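Local coordinates for Low molecular weight protein-tyrosine-phosphatase YfkJ (PDB 4ETM) that hydrolyses phosphotyrosine in proteins to tyrosine and phosphate, and is involved in resistance to ethanol stress, at residues V24-I29 with V140-Y145; N28-P33 with G147-V152; A57-W62 with A107-S112; E36-D41 with Q154-G159; I75-R78 with S82-G85. One frame throughout, in Å; residues are numbered along the deposited sequence.

In the fold
Contacts 1 and 2 form the active site. They share N28 and I29, their centres lie 6 Å apart, and both hold the same phosphate ion. Contact 1 sets the nucleophile C25 opposite the proton donor D142, while contact 2 adds R31, whose NH1 stands 2.9 Å from V140 O. Contact 3 is joined to contact 1 through the neighbouring strands 19-25 and 52-58, C25 O lying 2.8 Å from I59 N, and reaches out to the second subunit. Contact 4 continues the pairing of helices 31-45 and 149-170 begun in contact 2, about 11 Å away between centres. Contact 5 leans on contact 4 through L76 and lies about 17 Å from contact 1, centre to centre.

Contact 1: V24-I29 with V140-Y145; sequences VCLGNI and VPDPYY. With K (potassium ion), chain E; PO4 (phosphate ion), chain C.
L26 swings its branch away from the backbone nitrogen (chi1 178°), I29 tucks CG1 in over its main chain (chi1 52°), and one methyl of each thereby reaches the opposing segment. Both residues belong to the CX5R phosphate-binding loop of the protein-tyrosine-phosphatases, here C25 to R31, and D142, Y144 and Y145 face it. L26 CD2 comes to the edge of the Y145 ring, near its plane, 4.1 Å from Y145 CE2. I29 CD1 approaches the Y144 ring, 3.8 Å from Y144 CD1. Aliphatic side chains suit these positions: each offers a methyl to a tyrosine ring, while the backbone N-H groups of the loop serve the anion. Y144 in turn places CD2 over the centre of the Y145 ring, so the two tyrosines pack on each other at the pocket mouth.

Between the segments sits a phosphate ion, probably from the crystallisation liquor. The G27 N-H points almost straight at phosphate O3 (2.8 Å, 175°), a bond that the glycine, lacking a side chain, makes without crowding the anion. I29 N donates to another oxygen, phosphate O2, and L26 N adds a weak bond to O3. The nucleophile C25 brings SG to 3.4 Å from phosphate O3. Across the pocket, the proton donor D142 N-caps helix 143-146: its OD1 accepts from Y144 N at 3.0 Å and also stands 2.6 Å from phosphate O1.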
# COMPACT_ATOMS: atom_id res chain seq x y z
N VAL A 24 -4.13 11.49 4.07
CA VAL A 24 -3.05 11.32 3.11
C VAL A 24 -3.51 10.62 1.84
O VAL A 24 -4.13 9.54 1.89
CB VAL A 24 -1.86 10.53 3.72
CG1 VAL A 24 -0.74 10.34 2.70
CG2 VAL A 24 -1.31 11.24 4.95
N CYS A 25 -3.19 11.22 0.70
CA CYS A 25 -3.41 10.58 -0.58
C CYS A 25 -2.13 10.66 -1.41
O CYS A 25 -1.06 10.89 -0.88
CB CYS A 25 -4.61 11.20 -1.31
SG CYS A 25 -4.46 12.93 -1.71
N LEU A 26 -2.24 10.47 -2.71
CA LEU A 26 -1.07 10.46 -3.57
C LEU A 26 -0.60 11.87 -3.93
O LEU A 26 0.56 12.24 -3.68
CB LEU A 26 -1.36 9.65 -4.84
CG LEU A 26 -0.23 9.58 -5.86
CD1 LEU A 26 0.96 8.91 -5.25
CD2 LEU A 26 -0.70 8.84 -7.12
N GLY A 27 -1.50 12.67 -4.48
CA GLY A 27 -1.11 14.00 -4.95
C GLY A 27 -1.37 15.13 -3.98
O GLY A 27 -0.80 16.22 -4.10
N ASN A 28 -2.25 14.87 -3.03
CA ASN A 28 -2.74 15.89 -2.12
C ASN A 28 -3.38 17.07 -2.87
O ASN A 28 -3.24 18.24 -2.51
CB ASN A 28 -1.66 16.27 -1.13
CG ASN A 28 -2.15 17.20 -0.05
OD1 ASN A 28 -1.46 18.15 0.25
ND2 ASN A 28 -3.34 16.95 0.52
N ILE A 29 -4.11 16.74 -3.93
CA ILE A 29 -4.95 17.72 -4.62
C ILE A 29 -6.41 17.28 -4.80
O ILE A 29 -7.30 18.11 -4.93
CB ILE A 29 -4.37 18.15 -6.00
CG1 ILE A 29 -4.05 16.93 -6.87
CG2 ILE A 29 -3.17 19.04 -5.80
CD1 ILE A 29 -3.93 17.27 -8.36
N VAL A 140 -10.37 4.43 -1.58
CA VAL A 140 -10.96 5.56 -2.27
C VAL A 140 -10.29 5.70 -3.63
O VAL A 140 -9.08 5.94 -3.68
CB VAL A 140 -10.86 6.88 -1.47
CG1 VAL A 140 -11.60 7.97 -2.20
CG2 VAL A 140 -11.45 6.71 -0.08
N PRO A 141 -11.05 5.55 -4.72
CA PRO A 141 -10.42 5.67 -6.04
C PRO A 141 -9.84 7.06 -6.29
O PRO A 141 -10.36 8.06 -5.78
CB PRO A 141 -11.56 5.38 -7.03
CG PRO A 141 -12.63 4.76 -6.22
CD PRO A 141 -12.50 5.30 -4.84
N ASP A 142 -8.77 7.12 -7.07
CA ASP A 142 -8.10 8.38 -7.35
C ASP A 142 -8.75 9.03 -8.57
O ASP A 142 -8.58 8.55 -9.67
CB ASP A 142 -6.62 8.12 -7.63
CG ASP A 142 -5.81 9.39 -7.74
OD1 ASP A 142 -6.39 10.48 -7.74
OD2 ASP A 142 -4.56 9.27 -7.85
N PRO A 143 -9.46 10.14 -8.36
CA PRO A 143 -10.20 10.82 -9.44
C PRO A 143 -9.27 11.59 -10.37
O PRO A 143 -9.69 11.99 -11.45
CB PRO A 143 -11.13 11.75 -8.68
CG PRO A 143 -10.38 12.09 -7.47
CD PRO A 143 -9.59 10.86 -7.08
N TYR A 144 -8.00 11.76 -9.97
CA TYR A 144 -7.01 12.32 -10.88
C TYR A 144 -6.93 11.40 -12.09
O TYR A 144 -6.77 11.86 -13.21
CB TYR A 144 -5.64 12.42 -10.20
CG TYR A 144 -4.57 13.13 -11.01
CD1 TYR A 144 -4.43 14.51 -10.94
CD2 TYR A 144 -3.72 12.42 -11.85
CE1 TYR A 144 -3.46 15.16 -11.68
CE2 TYR A 144 -2.75 13.07 -12.59
CZ TYR A 144 -2.62 14.44 -12.50
OH TYR A 144 -1.65 15.07 -13.25
N TYR A 145 -7.08 10.10 -11.83
CA TYR A 145 -7.04 9.10 -12.89
C TYR A 145 -8.43 8.67 -13.38
O TYR A 145 -8.63 8.54 -14.58
CB TYR A 145 -6.23 7.88 -12.45
CG TYR A 145 -4.78 8.19 -12.13
CD1 TYR A 145 -3.89 8.54 -13.13
CD2 TYR A 145 -4.30 8.16 -10.81
CE1 TYR A 145 -2.57 8.84 -12.84
CE2 TYR A 145 -2.99 8.45 -10.52
CZ TYR A 145 -2.13 8.79 -11.53
OH TYR A 145 -0.82 9.08 -11.24
K K E . -2.24 20.23 2.51
P PO4 C . -5.06 12.72 -5.28
O1 PO4 C . -5.19 12.61 -6.79
O2 PO4 C . -4.59 14.10 -4.99
O3 PO4 C . -4.09 11.68 -4.80
O4 PO4 C . -6.39 12.36 -4.64
O HOH W 1 -4.73 20.43 0.40

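Contact 2: N28-P33 with G147-V152; sequences NICRSP and GNFEEV. With K (potassium ion), chain E; PO4 (phosphate ion), chain C.
The C30 sulfur lies against the F149 ring, an oblique sulfur-aromatic contact with SG 5.0 Å from the ring centroid and 69° off its normal. SG comes within 3.9 Å of F149 CZ, and a polarisable thiol suits a place between an aromatic ring and the phosphate pocket. Beside this pair, R31 leads a double life. Its apolar CG packs on V152 CG1 at 3.9 Å, the two side chains crossing at about a right angle, while the bend at chi3 (-68°) turns the guanidinium back beside the anion.

The guanidinium then meets the phosphate along its edge: R31 NE binds phosphate O4 at 2.8 Å and R31 NH2 binds phosphate O3 at 2.9 Å, both nearly straight. The remaining nitrogen, NH1, is held from behind by a salt bridge to D106 and a hydrogen bond to V140 O. At the start of helix 149-170, N148 takes the N-cap, its OD1 accepting from E151 N.

Phosphate O4 takes two bonds from R31, through NE and through N at 2.7 Å, and C30 N donates to phosphate O2. Such a fork of donors, probably held in its orientation by D106 and V140 O, would probably stabilise negative charge on the phosphoryl oxygens during catalysis.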
# COMPACT_ATOMS: atom_id res chain seq x y z
N ASN A 28 -2.25 14.87 -3.03
CA ASN A 28 -2.74 15.89 -2.12
C ASN A 28 -3.38 17.07 -2.87
O ASN A 28 -3.24 18.24 -2.51
CB ASN A 28 -1.66 16.27 -1.13
CG ASN A 28 -2.15 17.20 -0.05
OD1 ASN A 28 -1.46 18.15 0.25
ND2 ASN A 28 -3.34 16.95 0.52
N ILE A 29 -4.11 16.74 -3.93
CA ILE A 29 -4.95 17.72 -4.62
C ILE A 29 -6.41 17.28 -4.80
O ILE A 29 -7.30 18.11 -4.93
CB ILE A 29 -4.37 18.15 -6.00
CG1 ILE A 29 -4.05 16.93 -6.87
CG2 ILE A 29 -3.17 19.04 -5.80
CD1 ILE A 29 -3.93 17.27 -8.36
N CYS A 30 -6.66 15.98 -4.81
CA CYS A 30 -8.04 15.51 -4.99
C CYS A 30 -8.67 14.98 -3.69
O CYS A 30 -9.55 15.64 -3.10
CB CYS A 30 -8.13 14.46 -6.10
SG CYS A 30 -7.58 15.01 -7.74
N ARG A 31 -8.22 13.82 -3.23
CA ARG A 31 -8.89 13.11 -2.14
C ARG A 31 -8.64 13.67 -0.74
O ARG A 31 -9.62 14.00 -0.04
CB ARG A 31 -8.54 11.62 -2.17
CG ARG A 31 -9.14 10.89 -3.37
CD ARG A 31 -8.48 9.54 -3.56
NE ARG A 31 -7.09 9.69 -3.97
CZ ARG A 31 -6.22 8.69 -4.03
NH1 ARG A 31 -6.59 7.46 -3.70
NH2 ARG A 31 -4.98 8.95 -4.41
N SER A 32 -7.38 13.74 -0.32
CA SER A 32 -7.10 14.19 1.04
C SER A 32 -7.54 15.64 1.32
O SER A 32 -8.02 15.90 2.42
CB SER A 32 -5.65 13.91 1.49
OG SER A 32 -4.71 14.59 0.68
N PRO A 33 -7.41 16.56 0.35
CA PRO A 33 -7.97 17.87 0.67
C PRO A 33 -9.48 17.81 0.85
O PRO A 33 -10.01 18.49 1.73
CB PRO A 33 -7.59 18.73 -0.55
CG PRO A 33 -6.37 18.04 -1.11
CD PRO A 33 -6.67 16.59 -0.93
N GLY A 147 -11.40 10.28 -13.09
CA GLY A 147 -12.30 11.36 -13.48
C GLY A 147 -13.61 11.43 -12.71
O GLY A 147 -14.47 12.26 -13.01
N ASN A 148 -13.77 10.58 -11.71
CA ASN A 148 -15.04 10.49 -11.01
C ASN A 148 -14.96 11.12 -9.63
O ASN A 148 -14.61 10.47 -8.64
CB ASN A 148 -15.51 9.04 -10.92
CG ASN A 148 -16.95 8.93 -10.48
OD1 ASN A 148 -17.47 9.82 -9.80
ND2 ASN A 148 -17.59 7.83 -10.84
N PHE A 149 -15.30 12.39 -9.58
CA PHE A 149 -15.29 13.12 -8.32
C PHE A 149 -16.54 12.87 -7.49
O PHE A 149 -16.50 12.96 -6.27
CB PHE A 149 -15.07 14.61 -8.57
CG PHE A 149 -13.64 14.94 -8.92
CD1 PHE A 149 -13.18 14.73 -10.22
CD2 PHE A 149 -12.76 15.43 -7.97
CE1 PHE A 149 -11.87 15.02 -10.56
CE2 PHE A 149 -11.44 15.71 -8.29
CZ PHE A 149 -11.00 15.50 -9.60
N GLU A 150 -17.64 12.52 -8.15
CA GLU A 150 -18.89 12.27 -7.45
C GLU A 150 -18.80 11.07 -6.51
O GLU A 150 -19.23 11.15 -5.35
CB GLU A 150 -20.04 12.08 -8.42
CG GLU A 150 -20.50 13.37 -9.08
CD GLU A 150 -21.49 14.15 -8.24
OE1 GLU A 150 -22.14 15.07 -8.78
OE2 GLU A 150 -21.65 13.82 -7.05
N GLU A 151 -18.21 9.96 -6.96
CA GLU A 151 -18.18 8.77 -6.13
C GLU A 151 -17.16 8.95 -4.99
O GLU A 151 -17.33 8.38 -3.92
CB GLU A 151 -17.87 7.51 -6.95
CG GLU A 151 -16.44 7.41 -7.42
CD GLU A 151 -16.14 6.09 -8.13
OE1 GLU A 151 -15.00 5.93 -8.61
OE2 GLU A 151 -17.03 5.22 -8.22
N VAL A 152 -16.12 9.75 -5.25
CA VAL A 152 -15.12 10.07 -4.24
C VAL A 152 -15.78 10.90 -3.14
O VAL A 152 -15.58 10.64 -1.96
CB VAL A 152 -13.90 10.79 -4.85
CG1 VAL A 152 -13.02 11.37 -3.77
CG2 VAL A 152 -13.12 9.83 -5.72
K K E . -2.24 20.23 2.51
P PO4 C . -5.06 12.72 -5.28
O1 PO4 C . -5.19 12.61 -6.79
O2 PO4 C . -4.59 14.10 -4.99
O3 PO4 C . -4.09 11.68 -4.80
O4 PO4 C . -6.39 12.36 -4.64
O HOH W 1 -4.73 20.43 0.40

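Contact 3: A57-W62 with A107-S112; sequences AGIGGW and AENIGS
I59 overlaps the beta carbon of S112 with both of its branches: I59 CG2 lies 3.5 Å from S112 CB, tighter than usual for two carbons, and I59 CD1 lies 3.6 Å from the same atom. The contact belongs to the parallel alpha/beta fold of the low molecular weight phosphatases, where I59 follows strand 52-58 at the edge of the sheet and S112 lies on helix 107-117, the connection of a beta-alpha-beta crossover between strands 101-104 and 125-127. The isoleucine is well suited to this place, since its branched carbon skeleton spreads over the helix surface with nothing polar to bury. It also touches V24 of the neighbouring strand 19-25.

One turn earlier on the helix, N109 meets the same side chain. A chi1 of -63° swings its amide to the side of its own backbone nitrogen and brings it toward the isoleucine, ND2 ending 4.0 Å from I59 CG1. The other end of the amide, OD1, accepts a weak hydrogen bond from M105 N. The backbone joins in, with N109 O 4.0 Å from I59 CD1.

A small serine lets the helix come this close, and its hydroxyl finds its partner in the second subunit. That subunit packs here too: its F119 touches I59 and meets the W62 ring edge-to-face. At the joint, S112 OG is hydrogen-bonded to G111 O of the second subunit, and the reciprocal pair repeats it, while I59 CG2 stays 3.6 Å from that same S112 OG.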
# COMPACT_ATOMS: atom_id res chain seq x y z
N ALA A 57 -1.87 15.76 3.37
CA ALA A 57 -0.55 15.77 2.73
C ALA A 57 -0.51 14.64 1.73
O ALA A 57 -1.31 13.70 1.81
CB ALA A 57 0.57 15.60 3.77
N GLY A 58 0.44 14.70 0.81
CA GLY A 58 0.51 13.70 -0.24
C GLY A 58 1.77 12.88 -0.22
O GLY A 58 2.81 13.33 0.24
N ILE A 59 1.68 11.66 -0.73
CA ILE A 59 2.85 10.83 -0.90
C ILE A 59 3.85 11.44 -1.89
O ILE A 59 5.06 11.46 -1.62
CB ILE A 59 2.48 9.41 -1.37
CG1 ILE A 59 1.60 8.72 -0.33
CG2 ILE A 59 3.77 8.61 -1.56
CD1 ILE A 59 2.21 8.67 1.06
N GLY A 60 3.33 11.93 -3.01
CA GLY A 60 4.17 12.44 -4.09
C GLY A 60 4.33 13.95 -4.00
O GLY A 60 3.63 14.61 -3.23
N GLY A 61 5.23 14.49 -4.81
CA GLY A 61 5.55 15.90 -4.72
C GLY A 61 5.22 16.73 -5.95
O GLY A 61 5.61 17.90 -6.02
N TRP A 62 4.49 16.17 -6.91
CA TRP A 62 4.23 16.89 -8.16
C TRP A 62 3.46 18.19 -7.99
O TRP A 62 3.63 19.10 -8.79
CB TRP A 62 3.44 16.01 -9.13
CG TRP A 62 3.95 14.65 -9.24
CD1 TRP A 62 4.98 14.22 -10.04
CD2 TRP A 62 3.47 13.51 -8.54
NE1 TRP A 62 5.16 12.87 -9.87
CE2 TRP A 62 4.25 12.41 -8.96
CE3 TRP A 62 2.46 13.31 -7.60
CZ2 TRP A 62 4.04 11.12 -8.47
CZ3 TRP A 62 2.27 12.04 -7.10
CH2 TRP A 62 3.04 10.96 -7.54
N ALA A 107 -4.65 1.59 -0.26
CA ALA A 107 -3.66 0.65 0.24
C ALA A 107 -2.28 1.07 -0.24
O ALA A 107 -1.30 0.98 0.51
CB ALA A 107 -3.98 -0.77 -0.20
N GLU A 108 -2.18 1.55 -1.48
CA GLU A 108 -0.89 2.06 -1.94
C GLU A 108 -0.34 3.16 -1.03
O GLU A 108 0.86 3.19 -0.74
CB GLU A 108 -0.94 2.51 -3.41
CG GLU A 108 -1.16 1.35 -4.37
CD GLU A 108 -1.27 1.80 -5.82
OE1 GLU A 108 -1.43 3.02 -6.06
OE2 GLU A 108 -1.21 0.95 -6.73
N ASN A 109 -1.22 4.07 -0.61
CA ASN A 109 -0.81 5.16 0.28
C ASN A 109 -0.24 4.60 1.58
O ASN A 109 0.78 5.09 2.10
CB ASN A 109 -2.00 6.05 0.63
CG ASN A 109 -2.61 6.76 -0.56
OD1 ASN A 109 -3.78 7.12 -0.51
ND2 ASN A 109 -1.83 7.00 -1.59
N ILE A 110 -0.91 3.59 2.12
CA ILE A 110 -0.46 2.95 3.36
C ILE A 110 0.94 2.38 3.16
O ILE A 110 1.83 2.59 3.98
CB ILE A 110 -1.40 1.80 3.78
CG1 ILE A 110 -2.81 2.33 4.07
CG2 ILE A 110 -0.80 1.00 4.93
CD1 ILE A 110 -3.03 2.79 5.48
N GLY A 111 1.13 1.68 2.04
CA GLY A 111 2.42 1.10 1.73
C GLY A 111 3.51 2.15 1.59
O GLY A 111 4.64 1.93 2.04
N SER A 112 3.18 3.28 0.98
CA SER A 112 4.15 4.36 0.85
C SER A 112 4.56 4.91 2.20
O SER A 112 5.73 5.19 2.41
CB SER A 112 3.61 5.49 -0.03
OG SER A 112 3.39 5.01 -1.35

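Contact 4: E36-D41 with Q154-G159; sequences EAIFRD and QLIKTG
I38 reaches from helix 31-45 to helix 149-170 with its delta methyl leading, and two side chains of the second helix receive it at different inclinations. Against I156 the approach is slanted, with I38 CD1 4.0 Å from I156 CG2. Against K157 it is close to a right angle, and I38 CD1 rests 3.9 Å from K157 CG, on the aliphatic part of the lysine. The I38 chain is extended beyond its first bond (chi2 179°), which carries CD1 out toward the facing helix. Here the backbones come nearest at I38 and K157, with CA atoms 6.9 Å apart.

Each residue type fits its depth. Two isoleucines fill the buried side, and I156 continues inward onto R31, M34 and A35 of helix 31-45. K157, nearer the surface, bends at chi3 (67°) so that its end leads away from I38. F39 extends the same helix pairing further along, onto C160 and L163.

On the side of helix 31-45 turned away from this contact, R40 and E36 form a salt bridge one turn apart. R40 NH2 donates to E36 OE1 at 2.9 Å, with the oxygen close to the guanidinium plane but the nitrogen above the carboxylate plane. Between these two segments, then, the contacts are carbon to carbon, and the buried carboxylate of E36 would have its charge largely offset by R40, with S56 OG bonded to its other oxygen.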
# COMPACT_ATOMS: atom_id res chain seq x y z
N GLU A 36 -9.99 16.36 4.33
CA GLU A 36 -9.65 17.40 5.30
C GLU A 36 -10.80 18.41 5.50
O GLU A 36 -11.26 18.63 6.63
CB GLU A 36 -8.36 18.12 4.87
CG GLU A 36 -7.86 19.11 5.93
CD GLU A 36 -6.89 20.13 5.40
OE1 GLU A 36 -6.81 21.23 6.01
OE2 GLU A 36 -6.20 19.85 4.40
N ALA A 37 -11.28 18.99 4.41
CA ALA A 37 -12.33 20.00 4.47
C ALA A 37 -13.64 19.42 4.99
O ALA A 37 -14.30 20.03 5.83
CB ALA A 37 -12.55 20.60 3.09
N ILE A 38 -14.01 18.24 4.50
CA ILE A 38 -15.27 17.62 4.91
C ILE A 38 -15.22 17.23 6.38
O ILE A 38 -16.14 17.51 7.14
CB ILE A 38 -15.59 16.38 4.05
CG1 ILE A 38 -16.05 16.83 2.66
CG2 ILE A 38 -16.66 15.52 4.71
CD1 ILE A 38 -16.37 15.67 1.73
N PHE A 39 -14.12 16.59 6.79
CA PHE A 39 -13.97 16.16 8.17
C PHE A 39 -13.99 17.35 9.12
O PHE A 39 -14.58 17.28 10.20
CB PHE A 39 -12.67 15.38 8.33
CG PHE A 39 -12.40 14.97 9.73
CD1 PHE A 39 -12.90 13.79 10.23
CD2 PHE A 39 -11.63 15.78 10.55
CE1 PHE A 39 -12.63 13.41 11.53
CE2 PHE A 39 -11.36 15.41 11.85
CZ PHE A 39 -11.85 14.22 12.33
N ARG A 40 -13.33 18.43 8.72
CA ARG A 40 -13.31 19.65 9.53
C ARG A 40 -14.73 20.17 9.73
O ARG A 40 -15.10 20.56 10.84
CB ARG A 40 -12.43 20.72 8.89
CG ARG A 40 -12.68 22.12 9.40
CD ARG A 40 -11.43 22.99 9.34
NE ARG A 40 -10.88 23.08 7.99
CZ ARG A 40 -9.69 22.61 7.63
NH1 ARG A 40 -8.88 22.03 8.50
NH2 ARG A 40 -9.30 22.75 6.38
N ASP A 41 -15.51 20.15 8.66
CA ASP A 41 -16.90 20.60 8.70
C ASP A 41 -17.75 19.74 9.64
O ASP A 41 -18.55 20.28 10.43
CB ASP A 41 -17.50 20.59 7.29
CG ASP A 41 -18.90 21.17 7.26
OD1 ASP A 41 -19.02 22.40 7.46
OD2 ASP A 41 -19.86 20.41 7.03
N GLN A 154 -18.95 10.84 -2.26
CA GLN A 154 -19.83 9.96 -1.50
C GLN A 154 -19.03 9.12 -0.51
O GLN A 154 -19.40 9.02 0.66
CB GLN A 154 -20.68 9.08 -2.41
CG GLN A 154 -21.92 9.78 -2.94
CD GLN A 154 -22.69 8.95 -3.96
OE1 GLN A 154 -22.35 7.79 -4.23
NE2 GLN A 154 -23.74 9.54 -4.52
N LEU A 155 -17.94 8.54 -0.99
CA LEU A 155 -17.10 7.69 -0.16
C LEU A 155 -16.46 8.47 0.98
O LEU A 155 -16.40 8.00 2.11
CB LEU A 155 -16.03 7.01 -1.01
CG LEU A 155 -16.56 5.95 -1.96
CD1 LEU A 155 -15.49 5.55 -2.94
CD2 LEU A 155 -17.06 4.73 -1.19
N ILE A 156 -15.97 9.67 0.68
CA ILE A 156 -15.26 10.45 1.68
C ILE A 156 -16.23 11.01 2.72
O ILE A 156 -15.87 11.10 3.90
CB ILE A 156 -14.39 11.53 1.04
CG1 ILE A 156 -13.17 10.87 0.38
CG2 ILE A 156 -13.94 12.53 2.07
CD1 ILE A 156 -12.22 11.86 -0.30
N LYS A 157 -17.47 11.32 2.31
CA LYS A 157 -18.47 11.73 3.29
C LYS A 157 -18.75 10.66 4.33
O LYS A 157 -18.67 10.92 5.52
CB LYS A 157 -19.77 12.18 2.62
CG LYS A 157 -19.68 13.57 2.01
CD LYS A 157 -20.94 13.95 1.26
CE LYS A 157 -22.11 14.13 2.20
NZ LYS A 157 -23.33 14.53 1.45
N THR A 158 -19.07 9.45 3.88
CA THR A 158 -19.38 8.36 4.80
C THR A 158 -18.16 7.98 5.64
O THR A 158 -18.26 7.71 6.84
CB THR A 158 -19.95 7.13 4.07
OG1 THR A 158 -18.98 6.60 3.17
CG2 THR A 158 -21.18 7.51 3.29
N GLY A 159 -16.99 7.97 5.01
CA GLY A 159 -15.79 7.61 5.72
C GLY A 159 -15.50 8.60 6.84
O GLY A 159 -15.16 8.18 7.95

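Contact 5: I75-R78 with S82-G85; sequences ILRR and SFDG
The F83 ring has R77 CG at its edge, near the ring plane and 4.4 Å from F83 CE1, while L76 CD1 approaches obliquely to 3.8 Å from F83 CD1. L76 CB lies equally near that carbon, so the leucine follows the ring from its beta carbon to a methyl. A second flat group, the R78 guanidinium, has I75 CD1 over one face, 3.6 Å above the plane and offset toward the rim.

A chi1 of 47° folds the F83 ring back above its own peptide and turns it toward the helix just left by the chain. A large apolar ring suits a spot where leucine carbons meet it obliquely and one arginine methylene, R77 CG, stands at its edge. Next to it, S82 makes an ST turn: its OG accepts from D84 N at 3.2 Å, nearly straight (175°), and G85 follows with the positive phi that glycine tolerates well.

The contact closes the short turn after helix 70-78. L76 packs on A37 and I38 of helix 31-45, I75 touches M34 there and C153 of helix 149-170, and R78 forms a salt bridge with E150 of that last helix.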
# COMPACT_ATOMS: atom_id res chain seq x y z
N ILE A 75 -16.81 20.16 -5.89
CA ILE A 75 -17.53 19.35 -4.91
C ILE A 75 -17.73 20.17 -3.65
O ILE A 75 -18.85 20.29 -3.16
CB ILE A 75 -16.77 18.06 -4.56
CG1 ILE A 75 -16.87 17.05 -5.70
CG2 ILE A 75 -17.29 17.48 -3.25
CD1 ILE A 75 -18.27 16.55 -5.95
N LEU A 76 -16.64 20.75 -3.14
CA LEU A 76 -16.70 21.51 -1.90
C LEU A 76 -17.63 22.72 -2.01
O LEU A 76 -18.40 22.99 -1.09
CB LEU A 76 -15.29 21.89 -1.41
CG LEU A 76 -14.40 20.70 -1.01
CD1 LEU A 76 -13.01 21.13 -0.55
CD2 LEU A 76 -15.07 19.86 0.07
N ARG A 77 -17.59 23.41 -3.14
CA ARG A 77 -18.51 24.52 -3.35
C ARG A 77 -19.95 24.04 -3.24
O ARG A 77 -20.78 24.71 -2.63
CB ARG A 77 -18.29 25.17 -4.71
CG ARG A 77 -17.03 26.02 -4.80
CD ARG A 77 -16.98 26.79 -6.11
NE ARG A 77 -15.61 27.15 -6.45
CZ ARG A 77 -14.86 26.51 -7.35
NH1 ARG A 77 -15.36 25.48 -8.01
NH2 ARG A 77 -13.62 26.91 -7.58
N ARG A 78 -20.24 22.89 -3.84
CA ARG A 78 -21.58 22.33 -3.80
C ARG A 78 -22.00 22.06 -2.37
O ARG A 78 -23.13 22.37 -1.97
CB ARG A 78 -21.68 21.04 -4.59
CG ARG A 78 -22.91 20.24 -4.20
CD ARG A 78 -23.08 19.01 -5.02
NE ARG A 78 -22.42 17.84 -4.45
CZ ARG A 78 -22.16 16.75 -5.16
NH1 ARG A 78 -22.48 16.74 -6.45
NH2 ARG A 78 -21.57 15.70 -4.61
N SER A 82 -15.77 25.38 2.90
CA SER A 82 -14.62 26.21 2.55
C SER A 82 -13.33 25.40 2.41
O SER A 82 -13.20 24.31 2.98
CB SER A 82 -14.42 27.30 3.61
OG SER A 82 -13.16 27.93 3.45
N PHE A 83 -12.38 25.94 1.65
CA PHE A 83 -11.05 25.35 1.53
C PHE A 83 -9.99 26.44 1.43
O PHE A 83 -8.91 26.21 0.89
CB PHE A 83 -10.93 24.39 0.35
CG PHE A 83 -11.49 24.93 -0.94
CD1 PHE A 83 -12.85 24.82 -1.22
CD2 PHE A 83 -10.67 25.52 -1.88
CE1 PHE A 83 -13.37 25.32 -2.41
CE2 PHE A 83 -11.19 26.02 -3.07
CZ PHE A 83 -12.53 25.91 -3.33
N ASP A 84 -10.31 27.61 1.97
CA ASP A 84 -9.40 28.75 2.00
C ASP A 84 -8.04 28.40 2.61
O ASP A 84 -7.97 27.87 3.72
CB ASP A 84 -10.04 29.91 2.78
CG ASP A 84 -9.13 31.12 2.90
OD1 ASP A 84 -9.13 31.96 1.98
OD2 ASP A 84 -8.44 31.25 3.94
N GLY A 85 -6.97 28.66 1.87
CA GLY A 85 -5.63 28.45 2.37
C GLY A 85 -5.10 27.03 2.28
O GLY A 85 -3.98 26.75 2.70